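Local coordinates for protein 4-hydroxybenzoyl-CoA thioesterase (PDB 6FDG) that probably hydrolyses the thioester of DHNA-CoA in the vitamin K2 pathway, as a thioesterase of the hotdog fold, at residues 19-24 with 66-71. Numbering follows the deposited sequence.
Sequences GVIYHG and KSIFYP
Val-20 and Phe-69 form a single antiparallel beta bridge, their CA atoms 4.4 Å apart, with Ile-21 N donating to Ile-68 O (2.9 Å) and Tyr-70 N donating weakly to Gly-19 O (3.5 Å). The first bond meets its carbonyl nearly head-on, with a C=O...N angle of 170°. Past it a water carries the pairing on, donating to Ile-21 O and accepting from Ile-68 N. Val-20 CG1, anti to its own carbonyl carbon (chi1 -57°), lies over one face of the Phe-69 ring as a CH-pi contact, 3.9 Å from the centroid and displaced toward the CD2-CE2 rim; the same methyl touches Ser-67 CB at 3.7 Å. Phe-117 of the second subunit packs against all three of these residues. Ile-21 CG1 meets Ile-68 CG2 at 3.9 Å, and both isoleucines rest on Tyr-26 and Trp-29 of helix 26-41. The contact thus ties the loop before that helix to the loop joining strands 57-64 and 73-83 of the hotdog fold. One strong backbone bond and a water bridge satisfy N and O of both Ile-21 and Ile-68, and a weak bond joins Gly-19 O to Tyr-70 N, between two apolar clusters, one reaching the helix and the other the subunit interface.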
loop_
_atom_site.group_PDB
_atom_site.type_symbol
_atom_site.label_atom_id
_atom_site.label_comp_id
_atom_site.label_asym_id
_atom_site.label_seq_id
_atom_site.Cartn_x
_atom_site.Cartn_y
_atom_site.Cartn_z
ATOM N N GLY A 19 -8.264 13.818 0.166
ATOM C CA GLY A 19 -9.351 13.228 0.892
ATOM C C GLY A 19 -10.206 12.239 0.143
ATOM O O GLY A 19 -11.246 11.680 0.622
ATOM N N VAL A 20 -9.679 11.809 -1.008
ATOM C CA VAL A 20 -10.376 10.847 -1.858
ATOM C C VAL A 20 -9.551 9.494 -1.761
ATOM O O VAL A 20 -8.431 9.501 -1.327
ATOM C CB VAL A 20 -10.479 11.281 -3.294
ATOM C CG1 VAL A 20 -11.196 12.656 -3.447
ATOM C CG2 VAL A 20 -9.212 11.341 -4.041
ATOM N N ILE A 21 -10.188 8.467 -2.209
ATOM C CA ILE A 21 -9.524 7.173 -2.372
ATOM C C ILE A 21 -8.475 7.307 -3.462
ATOM O O ILE A 21 -8.754 7.655 -4.562
ATOM C CB ILE A 21 -10.483 6.035 -2.645
ATOM C CG1 ILE A 21 -11.556 5.945 -1.533
ATOM C CG2 ILE A 21 -9.739 4.723 -2.859
ATOM C CD1 ILE A 21 -11.139 5.813 -0.238
ATOM N N TYR A 22 -7.192 6.999 -3.095
ATOM C CA TYR A 22 -6.065 7.099 -4.041
ATOM C C TYR A 22 -6.339 6.254 -5.252
ATOM O O TYR A 22 -6.737 5.072 -5.112
ATOM C CB TYR A 22 -4.798 6.701 -3.322
ATOM C CG TYR A 22 -3.569 6.728 -4.214
ATOM C CD1 TYR A 22 -3.092 7.935 -4.718
ATOM C CD2 TYR A 22 -2.905 5.528 -4.592
ATOM C CE1 TYR A 22 -1.993 7.984 -5.610
ATOM C CE2 TYR A 22 -1.764 5.593 -5.407
ATOM C CZ TYR A 22 -1.417 6.804 -5.929
ATOM O OH TYR A 22 -0.256 6.835 -6.751
ATOM N N HIS A 23 -6.099 6.754 -6.455
ATOM C CA HIS A 23 -6.495 6.108 -7.668
ATOM C C HIS A 23 -5.799 4.738 -7.808
ATOM O O HIS A 23 -6.354 3.815 -8.403
ATOM C CB HIS A 23 -6.215 6.987 -8.927
ATOM C CG HIS A 23 -4.776 7.162 -9.274
ATOM N ND1 HIS A 23 -3.950 8.040 -8.653
ATOM C CD2 HIS A 23 -4.020 6.588 -10.237
ATOM C CE1 HIS A 23 -2.721 7.978 -9.227
ATOM N NE2 HIS A 23 -2.751 7.106 -10.177
ATOM N N GLY A 24 -4.592 4.601 -7.272
ATOM C CA GLY A 24 -3.881 3.308 -7.334
ATOM C C GLY A 24 -4.476 2.251 -6.501
ATOM O O GLY A 24 -4.060 1.073 -6.702
ATOM N N LYS A 66 -16.379 9.586 -10.912
ATOM C CA LYS A 66 -16.587 10.406 -9.737
ATOM C C LYS A 66 -15.546 10.060 -8.736
ATOM O O LYS A 66 -15.294 8.853 -8.499
ATOM C CB LYS A 66 -18.001 10.161 -9.084
ATOM C CG LYS A 66 -19.155 10.517 -9.964
ATOM C CD LYS A 66 -20.432 10.428 -9.137
ATOM C CE LYS A 66 -21.431 11.544 -9.425
ATOM N NZ LYS A 66 -22.140 11.220 -10.679
ATOM N N SER A 67 -14.978 10.999 -8.016
ATOM C CA SER A 67 -14.184 10.718 -6.830
ATOM C C SER A 67 -14.932 9.972 -5.764
ATOM O O SER A 67 -16.229 10.167 -5.616
ATOM C CB SER A 67 -13.424 11.987 -6.296
ATOM O OG SER A 67 -12.459 12.366 -7.240
ATOM N N ILE A 68 -14.331 9.113 -4.993
ATOM C CA ILE A 68 -14.892 8.456 -3.815
ATOM C C ILE A 68 -14.247 9.094 -2.600
ATOM O O ILE A 68 -12.989 9.042 -2.408
ATOM C CB ILE A 68 -14.766 6.897 -3.893
ATOM C CG1 ILE A 68 -15.489 6.407 -5.171
ATOM C CG2 ILE A 68 -15.244 6.202 -2.684
ATOM C CD1 ILE A 68 -15.341 4.927 -5.475
ATOM N N PHE A 69 -15.078 9.890 -1.846
ATOM C CA PHE A 69 -14.595 10.567 -0.637
ATOM C C PHE A 69 -14.812 9.651 0.524
ATOM O O PHE A 69 -15.864 9.054 0.723
ATOM C CB PHE A 69 -15.351 11.833 -0.434
ATOM C CG PHE A 69 -15.028 12.935 -1.474
ATOM C CD1 PHE A 69 -15.734 12.960 -2.645
ATOM C CD2 PHE A 69 -14.068 13.877 -1.207
ATOM C CE1 PHE A 69 -15.466 13.921 -3.602
ATOM C CE2 PHE A 69 -13.791 14.915 -2.135
ATOM C CZ PHE A 69 -14.487 14.878 -3.345
ATOM N N TYR A 70 -13.782 9.429 1.327
ATOM C CA TYR A 70 -13.843 8.650 2.521
ATOM C C TYR A 70 -14.696 9.489 3.693
ATOM O O TYR A 70 -14.546 10.705 3.741
ATOM C CB TYR A 70 -12.413 8.508 3.028
ATOM C CG TYR A 70 -12.376 7.876 4.384
ATOM C CD1 TYR A 70 -12.395 6.528 4.556
ATOM C CD2 TYR A 70 -12.495 8.683 5.565
ATOM C CE1 TYR A 70 -12.487 5.954 5.797
ATOM C CE2 TYR A 70 -12.534 8.108 6.809
ATOM C CZ TYR A 70 -12.426 6.686 6.868
ATOM O OH TYR A 70 -12.529 6.159 8.100
ATOM N N PRO A 71 -15.422 8.809 4.504
ATOM C CA PRO A 71 -15.790 7.427 4.547
ATOM C C PRO A 71 -16.778 7.047 3.377
ATOM O O PRO A 71 -17.537 7.929 2.868
ATOM C CB PRO A 71 -16.385 7.212 5.906
ATOM C CG PRO A 71 -17.040 8.502 6.144
ATOM C CD PRO A 71 -16.186 9.578 5.528
HETATM O O HOH W 1 -11.213 8.358 -5.614
#